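Long-range contacts in enoyl-CoA hydratase/carnithine racemase (Thermus thermophilus JL-18, PDB 6SL9), which probably isomerises CoA thioesters in phenylacetic acid catabolism, as the oxepin-CoA forming isomerase PaaG of the crotonase family: residues E9-L17 with E48-G56; L91-V100 with L113-L121. All coordinates share one frame; numbering follows the deposited sequence. Where two conformers were deposited one is given.

Interactions 1 and 2 belong to one sheet of the crotonase core and lie about 12 Å apart, centre to centre. Strand 51-56 of interaction 1 neighbours strand 98-102 of interaction 2, and the seam between them is held by a probable hydrogen bond from Val99 N to Leu52 O, 2.9 Å long. Lys96 adds another probable one, its NZ standing 2.7 Å from Val49 O. Interaction 1 thus builds one flank of the sheet, and interaction 2 carries it on toward the subunit interfaces. Helix 109-115, whose last turn enters interaction 2, corresponds to the helix whose start usually helps form the oxyanion hole for the thioester carbonyl in crotonases.

Interaction 1 (E9-L17 with E48-G56); sequences ERQDGVLVL and EVRALLLTG
Two backbone amides of 48-56 grip Gly13 O: Arg50 N at 2.7 Å, and Ala51 N at 3.2 Å on a more bent path (142° at the hydrogen). Gly13 belongs to the type II' turn of a beta hairpin, so this fork fixes the turn against the entry to strand 51-56. Farther on, strands 14-17 and 51-56 pair in parallel, through Leu15 N to Ala51 O, Leu53 N to Leu15 O, Leu17 N to Leu53 O and Thr55 N to Leu17 O.

On the face bearing Leu15, Leu17, Leu52 and Leu54, with Leu54 CG anti to the backbone N (chi1 177°), Leu54 CD1 is carried back across the seam, 3.6 Å from Leu17 O and close to Leu17 CB. On the other face Val14 CG1 reaches Leu53 CB at 4.0 Å. Beside the turn, both methyls of Val49 border Leu15 CB, and Val49 CG2 also touches Arg10 CD at 3.8 Å.

Arg10 closes the exposed end. Its guanidinium has Glu48 CB over the centre of one face. Glu48 OE2 stands off the guanidinium plane, over a face and close to Arg10 NH1, in a short salt bridge of 2.5 Å, with the carboxylate plane turned 78° from that of the guanidinium. Arg10 NH2 instead donates within the guanidinium plane to Asp12 O at 2.9 Å, tying the side chain to the turn and limiting its rotation.

This pairing completes a beta-alpha-beta unit. Its crossover helix 30-45 covers Leu17 and Leu52, helix 186-197 packs on Val14 and Leu53, and strand 98-102 continues the sheet beyond 51-56.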
loop_
_atom_site.group_PDB
_atom_site.type_symbol
_atom_site.label_atom_id
_atom_site.label_comp_id
_atom_site.label_asym_id
_atom_site.label_seq_id
_atom_site.Cartn_x
_atom_site.Cartn_y
_atom_site.Cartn_z
ATOM N N GLU A 9 -6.181 -34.505 0.898
ATOM C CA GLU A 9 -5.164 -35.560 0.784
ATOM C C GLU A 9 -3.888 -35.010 1.429
ATOM O O GLU A 9 -3.536 -33.909 1.192
ATOM C CB GLU A 9 -4.918 -35.871 -0.689
ATOM C CG GLU A 9 -3.653 -36.640 -0.970
ATOM C CD GLU A 9 -3.204 -36.575 -2.414
ATOM O OE1 GLU A 9 -2.029 -36.918 -2.651
ATOM O OE2 GLU A 9 -4.011 -36.168 -3.276
ATOM N N ARG A 10 -3.176 -35.837 2.154
ATOM C CA ARG A 10 -1.902 -35.476 2.742
ATOM C C ARG A 10 -0.790 -36.072 1.881
ATOM O O ARG A 10 -0.810 -37.264 1.528
ATOM C CB ARG A 10 -1.742 -35.917 4.196
ATOM C CG ARG A 10 -0.472 -35.362 4.832
ATOM C CD ARG A 10 -0.409 -35.434 6.347
ATOM N NE ARG A 10 -0.514 -36.792 6.882
ATOM C CZ ARG A 10 0.483 -37.631 7.092
ATOM N NH1 ARG A 10 0.226 -38.798 7.644
ATOM N NH2 ARG A 10 1.721 -37.329 6.740
ATOM N N GLN A 11 0.157 -35.229 1.507
ATOM C CA GLN A 11 1.382 -35.642 0.786
ATOM C C GLN A 11 2.543 -35.137 1.648
ATOM O O GLN A 11 2.690 -33.899 1.810
ATOM C CB GLN A 11 1.401 -35.023 -0.601
ATOM C CG GLN A 11 0.215 -35.404 -1.461
ATOM C CD GLN A 11 0.672 -35.476 -2.888
ATOM O OE1 GLN A 11 1.837 -35.717 -3.162
ATOM N NE2 GLN A 11 -0.230 -35.200 -3.804
ATOM N N ASP A 12 3.299 -36.038 2.275
ATOM C CA ASP A 12 4.336 -35.620 3.262
ATOM C C ASP A 12 3.699 -34.743 4.333
ATOM O O ASP A 12 2.768 -35.153 5.079
ATOM C CB ASP A 12 5.416 -34.727 2.621
ATOM C CG ASP A 12 6.328 -35.365 1.579
ATOM O OD1 ASP A 12 6.039 -36.508 1.105
ATOM O OD2 ASP A 12 7.352 -34.718 1.230
ATOM N N GLY A 13 4.266 -33.563 4.446
ATOM C CA GLY A 13 3.855 -32.544 5.428
ATOM C C GLY A 13 2.817 -31.560 4.902
ATOM O O GLY A 13 2.574 -30.551 5.559
ATOM N N VAL A 14 2.227 -31.837 3.736
ATOM C CA VAL A 14 1.287 -30.912 3.074
ATOM C C VAL A 14 -0.125 -31.501 3.102
ATOM O O VAL A 14 -0.335 -32.623 2.603
ATOM C CB VAL A 14 1.736 -30.590 1.637
ATOM C CG1 VAL A 14 0.744 -29.625 0.982
ATOM C CG2 VAL A 14 3.135 -30.023 1.622
ATOM N N LEU A 15 -1.079 -30.713 3.552
ATOM C CA LEU A 15 -2.498 -31.043 3.358
ATOM C C LEU A 15 -2.950 -30.328 2.074
ATOM O O LEU A 15 -2.983 -29.119 2.060
ATOM C CB LEU A 15 -3.324 -30.660 4.580
ATOM C CG LEU A 15 -4.814 -30.913 4.452
ATOM C CD1 LEU A 15 -5.135 -32.382 4.313
ATOM C CD2 LEU A 15 -5.561 -30.359 5.644
ATOM N N VAL A 16 -3.377 -31.121 1.100
ATOM C CA VAL A 16 -3.885 -30.624 -0.182
ATOM C C VAL A 16 -5.407 -30.612 -0.120
ATOM O O VAL A 16 -6.030 -31.686 0.081
ATOM C CB VAL A 16 -3.365 -31.468 -1.338
ATOM C CG1 VAL A 16 -3.859 -30.839 -2.641
ATOM C CG2 VAL A 16 -1.865 -31.591 -1.379
ATOM N N LEU A 17 -5.944 -29.432 -0.281
ATOM C CA LEU A 17 -7.403 -29.183 -0.296
ATOM C C LEU A 17 -7.842 -28.813 -1.702
ATOM O O LEU A 17 -7.261 -27.908 -2.286
ATOM C CB LEU A 17 -7.762 -28.062 0.675
ATOM C CG LEU A 17 -7.351 -28.312 2.130
ATOM C CD1 LEU A 17 -7.782 -27.168 3.034
ATOM C CD2 LEU A 17 -7.872 -29.661 2.664
ATOM N N GLU A 48 1.109 -33.713 11.850
ATOM C CA GLU A 48 1.830 -34.205 10.654
ATOM C C GLU A 48 1.759 -33.212 9.475
ATOM O O GLU A 48 2.388 -33.423 8.395
ATOM C CB GLU A 48 1.330 -35.597 10.264
ATOM C CG GLU A 48 1.765 -36.655 11.314
ATOM C CD GLU A 48 1.482 -38.099 11.095
ATOM O OE1 GLU A 48 1.728 -38.852 12.047
ATOM O OE2 GLU A 48 1.059 -38.437 10.007
ATOM N N VAL A 49 0.996 -32.138 9.627
ATOM C CA VAL A 49 0.812 -31.110 8.583
ATOM C C VAL A 49 1.616 -29.872 8.946
ATOM O O VAL A 49 1.427 -29.333 10.049
ATOM C CB VAL A 49 -0.671 -30.806 8.369
ATOM C CG1 VAL A 49 -0.867 -29.653 7.449
ATOM C CG2 VAL A 49 -1.396 -32.037 7.863
ATOM N N ARG A 50 2.476 -29.421 8.029
ATOM C CA ARG A 50 3.249 -28.180 8.225
ATOM C C ARG A 50 2.935 -27.138 7.167
ATOM O O ARG A 50 3.369 -25.997 7.312
ATOM C CB ARG A 50 4.744 -28.478 8.250
ATOM C CG ARG A 50 5.208 -29.422 9.319
ATOM C CD ARG A 50 5.948 -28.834 10.478
ATOM N NE ARG A 50 7.172 -28.146 10.114
ATOM C CZ ARG A 50 8.346 -28.704 9.904
ATOM N NH1 ARG A 50 8.556 -30.007 9.999
ATOM N NH2 ARG A 50 9.340 -27.917 9.581
ATOM N N ALA A 51 2.171 -27.475 6.150
ATOM C CA ALA A 51 1.767 -26.515 5.110
ATOM C C ALA A 51 0.477 -26.991 4.482
ATOM O O ALA A 51 0.193 -28.199 4.524
ATOM C CB ALA A 51 2.843 -26.377 4.056
ATOM N N LEU A 52 -0.285 -26.083 3.901
ATOM C CA LEU A 52 -1.518 -26.410 3.173
ATOM C C LEU A 52 -1.397 -25.897 1.741
ATOM O O LEU A 52 -0.692 -24.910 1.485
ATOM C CB LEU A 52 -2.706 -25.783 3.885
ATOM C CG LEU A 52 -3.167 -26.449 5.186
ATOM C CD1 LEU A 52 -2.263 -26.055 6.339
ATOM C CD2 LEU A 52 -4.581 -26.077 5.520
ATOM N N LEU A 53 -2.098 -26.602 0.853
ATOM C CA LEU A 53 -2.164 -26.232 -0.571
ATOM C C LEU A 53 -3.653 -26.253 -0.948
ATOM O O LEU A 53 -4.296 -27.291 -0.742
ATOM C CB LEU A 53 -1.390 -27.222 -1.427
ATOM C CG LEU A 53 -1.450 -27.070 -2.951
ATOM C CD1 LEU A 53 -1.064 -25.705 -3.430
ATOM C CD2 LEU A 53 -0.561 -28.149 -3.574
ATOM N N LEU A 54 -4.177 -25.182 -1.542
ATOM C CA LEU A 54 -5.583 -25.073 -1.949
ATOM C C LEU A 54 -5.631 -24.888 -3.455
ATOM O O LEU A 54 -4.950 -24.001 -3.993
ATOM C CB LEU A 54 -6.206 -23.871 -1.207
ATOM C CG LEU A 54 -7.671 -23.577 -1.584
ATOM C CD1 LEU A 54 -8.599 -24.726 -1.192
ATOM C CD2 LEU A 54 -8.092 -22.293 -0.882
ATOM N N THR A 55 -6.483 -25.670 -4.093
ATOM C CA THR A 55 -6.705 -25.593 -5.545
ATOM C C THR A 55 -8.154 -25.956 -5.860
ATOM O O THR A 55 -8.907 -26.295 -4.953
ATOM C CB THR A 55 -5.677 -26.465 -6.262
ATOM O OG1 THR A 55 -5.616 -26.043 -7.633
ATOM C CG2 THR A 55 -5.964 -27.947 -6.178
ATOM N N GLY A 56 -8.512 -25.899 -7.139
ATOM C CA GLY A 56 -9.853 -26.279 -7.592
ATOM C C GLY A 56 -9.812 -27.481 -8.514
ATOM O O GLY A 56 -8.851 -27.706 -9.250
#

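Interaction 2 (L91-V100 with L113-L121); sequences LSGLEKPLVV and LALWGDLRL
Trp116 lies against Leu91 and Ser92 where two helix-loop-strand units of the crotonase fold meet. Its CB is 4.1 Å from Leu91 CB, and CD1 approaches Leu91 CD1. Along the six-membered ring CE3 nears Ser92 CA, CZ3 comes within 3.6 Å of Ser92 CB, and CH2 at the far end meets the same carbon. Leu220 of the third subunit packs on Trp116 and Ser92, so cutting the indole back to an alanine would probably open a gap beside Ser92 and deprive that subunit's leucine of a packing partner. The side chains of Leu91 and Leu113 cross at about a right angle, Leu91 CD1 lying 3.6 Å from Leu113 CD2.

Strands 98-100 and 119-121 run parallel, with Val100 N bonded to Leu119 O and Leu121 N to Val100 O. Asp118 secures the start of the pairing: with CG beside the backbone N (chi1 -61°), OD2 accepts Leu98 N at 2.9 Å on the anti side. The same oxygen forms a salt bridge with Lys209, which probably favours the charged carboxylate. Asp118 N bonds to Leu98 O. Val100 CG2 presses to 3.5 Å from Gly117 CA, in the space a side chain there would occupy.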
loop_
_atom_site.group_PDB
_atom_site.type_symbol
_atom_site.label_atom_id
_atom_site.label_comp_id
_atom_site.label_asym_id
_atom_site.label_seq_id
_atom_site.Cartn_x
_atom_site.Cartn_y
_atom_site.Cartn_z
ATOM N N LEU A 91 -8.813 -18.537 7.440
ATOM C CA LEU A 91 -7.722 -18.423 6.467
ATOM C C LEU A 91 -6.745 -17.373 6.960
ATOM O O LEU A 91 -5.524 -17.584 6.863
ATOM C CB LEU A 91 -8.296 -17.992 5.133
ATOM C CG LEU A 91 -9.019 -19.107 4.376
ATOM C CD1 LEU A 91 -9.936 -18.537 3.276
ATOM C CD2 LEU A 91 -7.995 -20.068 3.740
ATOM N N SER A 92 -7.242 -16.230 7.408
ATOM C CA SER A 92 -6.344 -15.093 7.680
ATOM C C SER A 92 -5.348 -15.421 8.780
ATOM O O SER A 92 -4.207 -14.927 8.765
ATOM C CB SER A 92 -7.119 -13.866 8.028
ATOM O OG SER A 92 -7.694 -13.921 9.322
ATOM N N GLY A 93 -5.798 -16.195 9.771
ATOM C CA GLY A 93 -5.006 -16.470 10.982
ATOM C C GLY A 93 -4.332 -17.812 10.993
ATOM O O GLY A 93 -3.734 -18.143 11.990
ATOM N N LEU A 94 -4.466 -18.591 9.934
ATOM C CA LEU A 94 -3.862 -19.946 9.844
ATOM C C LEU A 94 -2.437 -19.923 10.397
ATOM O O LEU A 94 -1.624 -19.122 9.905
ATOM C CB LEU A 94 -3.814 -20.342 8.368
ATOM C CG LEU A 94 -4.629 -21.558 7.965
ATOM C CD1 LEU A 94 -4.266 -21.977 6.549
ATOM C CD2 LEU A 94 -4.432 -22.720 8.927
ATOM N N GLU A 95 -2.117 -20.858 11.274
ATOM C CA GLU A 95 -0.787 -20.877 11.895
ATOM C C GLU A 95 0.167 -21.807 11.149
ATOM O O GLU A 95 1.186 -22.233 11.675
ATOM C CB GLU A 95 -0.854 -21.215 13.387
ATOM C CG GLU A 95 -1.580 -20.146 14.153
ATOM C CD GLU A 95 -0.999 -19.789 15.488
ATOM O OE1 GLU A 95 -0.347 -20.670 16.084
ATOM O OE2 GLU A 95 -1.328 -18.713 16.025
ATOM N N LYS A 96 -0.101 -22.055 9.869
ATOM C CA LYS A 96 0.737 -22.805 8.917
ATOM C C LYS A 96 0.666 -22.051 7.594
ATOM O O LYS A 96 -0.358 -21.418 7.291
ATOM C CB LYS A 96 0.269 -24.246 8.804
ATOM C CG LYS A 96 0.332 -24.968 10.139
ATOM C CD LYS A 96 -0.202 -26.386 10.169
ATOM C CE LYS A 96 -0.142 -26.947 11.572
ATOM N NZ LYS A 96 -0.544 -28.366 11.657
ATOM N N PRO A 97 1.716 -22.126 6.777
ATOM C CA PRO A 97 1.698 -21.434 5.495
ATOM C C PRO A 97 0.726 -22.114 4.517
ATOM O O PRO A 97 0.593 -23.313 4.497
ATOM C CB PRO A 97 3.127 -21.575 4.999
ATOM C CG PRO A 97 3.657 -22.805 5.677
ATOM C CD PRO A 97 3.015 -22.750 7.049
ATOM N N LEU A 98 0.113 -21.285 3.685
ATOM C CA LEU A 98 -0.876 -21.698 2.667
ATOM C C LEU A 98 -0.379 -21.303 1.292
ATOM O O LEU A 98 -0.133 -20.132 1.008
ATOM C CB LEU A 98 -2.226 -21.038 2.970
ATOM C CG LEU A 98 -3.336 -21.256 1.939
ATOM C CD1 LEU A 98 -3.717 -22.714 1.876
ATOM C CD2 LEU A 98 -4.555 -20.398 2.234
ATOM N N VAL A 99 -0.298 -22.284 0.433
ATOM C CA VAL A 99 -0.029 -22.063 -0.996
ATOM C C VAL A 99 -1.363 -22.200 -1.704
ATOM O O VAL A 99 -2.124 -23.126 -1.420
ATOM C CB VAL A 99 0.975 -23.097 -1.534
ATOM C CG1 VAL A 99 1.185 -22.954 -3.014
ATOM C CG2 VAL A 99 2.310 -23.013 -0.815
ATOM N N VAL A 100 -1.645 -21.293 -2.663
ATOM C CA VAL A 100 -2.850 -21.431 -3.534
ATOM C C VAL A 100 -2.375 -21.683 -4.956
ATOM O O VAL A 100 -1.481 -20.950 -5.413
ATOM C CB VAL A 100 -3.735 -20.189 -3.411
ATOM C CG1 VAL A 100 -4.767 -20.136 -4.529
ATOM C CG2 VAL A 100 -4.421 -20.171 -2.077
ATOM N N LEU A 113 -11.016 -15.892 -2.106
ATOM C CA LEU A 113 -10.414 -17.069 -1.461
ATOM C C LEU A 113 -8.995 -17.279 -1.988
ATOM O O LEU A 113 -8.069 -17.546 -1.248
ATOM C CB LEU A 113 -11.317 -18.304 -1.691
ATOM C CG LEU A 113 -12.621 -18.347 -0.879
ATOM C CD1 LEU A 113 -13.406 -19.626 -1.166
ATOM C CD2 LEU A 113 -12.391 -18.306 0.631
ATOM N N ALA A 114 -8.799 -17.142 -3.319
ATOM C CA ALA A 114 -7.482 -17.399 -3.923
ATOM C C ALA A 114 -6.463 -16.430 -3.321
ATOM O O ALA A 114 -5.289 -16.793 -3.089
ATOM C CB ALA A 114 -7.564 -17.212 -5.411
ATOM N N LEU A 115 -6.866 -15.204 -3.057
ATOM C CA LEU A 115 -5.921 -14.148 -2.645
ATOM C C LEU A 115 -5.517 -14.290 -1.191
ATOM O O LEU A 115 -4.567 -13.643 -0.771
ATOM C CB LEU A 115 -6.479 -12.762 -2.939
ATOM C CG LEU A 115 -6.665 -12.438 -4.432
ATOM C CD1 LEU A 115 -7.144 -11.040 -4.619
ATOM C CD2 LEU A 115 -5.422 -12.715 -5.280
ATOM N N TRP A 116 -6.146 -15.185 -0.438
ATOM C CA TRP A 116 -5.717 -15.488 0.942
ATOM C C TRP A 116 -4.498 -16.395 0.990
ATOM O O TRP A 116 -3.930 -16.533 2.056
ATOM C CB TRP A 116 -6.864 -16.068 1.780
ATOM C CG TRP A 116 -7.830 -15.026 2.243
ATOM C CD1 TRP A 116 -9.076 -14.735 1.758
ATOM C CD2 TRP A 116 -7.498 -13.998 3.177
ATOM N NE1 TRP A 116 -9.542 -13.611 2.374
ATOM C CE2 TRP A 116 -8.600 -13.131 3.244
ATOM C CE3 TRP A 116 -6.368 -13.742 3.960
ATOM C CZ2 TRP A 116 -8.583 -11.994 4.053
ATOM C CZ3 TRP A 116 -6.358 -12.617 4.766
ATOM C CH2 TRP A 116 -7.452 -11.766 4.799
ATOM N N GLY A 117 -4.077 -16.990 -0.139
ATOM C CA GLY A 117 -2.830 -17.738 -0.082
ATOM C C GLY A 117 -1.685 -16.852 0.347
ATOM O O GLY A 117 -1.633 -15.695 -0.057
ATOM N N ASP A 118 -0.728 -17.364 1.109
ATOM C CA ASP A 118 0.525 -16.645 1.419
ATOM C C ASP A 118 1.421 -16.549 0.210
ATOM O O ASP A 118 2.043 -15.504 -0.039
ATOM C CB ASP A 118 1.262 -17.339 2.534
ATOM C CG ASP A 118 0.491 -17.396 3.808
ATOM O OD1 ASP A 118 -0.015 -16.348 4.246
ATOM O OD2 ASP A 118 0.365 -18.518 4.360
ATOM N N LEU A 119 1.495 -17.644 -0.544
ATOM C CA LEU A 119 2.186 -17.723 -1.833
ATOM C C LEU A 119 1.204 -18.279 -2.836
ATOM O O LEU A 119 0.503 -19.262 -2.545
ATOM C CB LEU A 119 3.459 -18.570 -1.745
ATOM C CG LEU A 119 4.532 -17.937 -0.843
ATOM C CD1 LEU A 119 5.677 -18.832 -0.558
ATOM C CD2 LEU A 119 5.046 -16.649 -1.427
ATOM N N ARG A 120 1.128 -17.623 -3.990
ATOM C CA ARG A 120 0.052 -17.896 -4.958
ATOM C C ARG A 120 0.653 -18.132 -6.335
ATOM O O ARG A 120 1.461 -17.336 -6.816
ATOM C CB ARG A 120 -0.876 -16.687 -4.962
ATOM C CG ARG A 120 -1.525 -16.423 -3.617
ATOM C CD ARG A 120 -2.404 -15.191 -3.556
ATOM N NE ARG A 120 -1.679 -13.976 -3.901
ATOM C CZ ARG A 120 -0.873 -13.325 -3.067
ATOM N NH1 ARG A 120 -0.778 -13.694 -1.796
ATOM N NH2 ARG A 120 -0.232 -12.235 -3.495
ATOM N N LEU A 121 0.229 -19.211 -6.976
ATOM C CA LEU A 121 0.640 -19.570 -8.342
ATOM C C LEU A 121 -0.603 -19.656 -9.199
ATOM O O LEU A 121 -1.687 -20.014 -8.712
ATOM C CB LEU A 121 1.329 -20.943 -8.372
ATOM C CG LEU A 121 2.625 -21.110 -7.617
ATOM C CD1 LEU A 121 2.342 -21.359 -6.158
ATOM C CD2 LEU A 121 3.416 -22.274 -8.145
#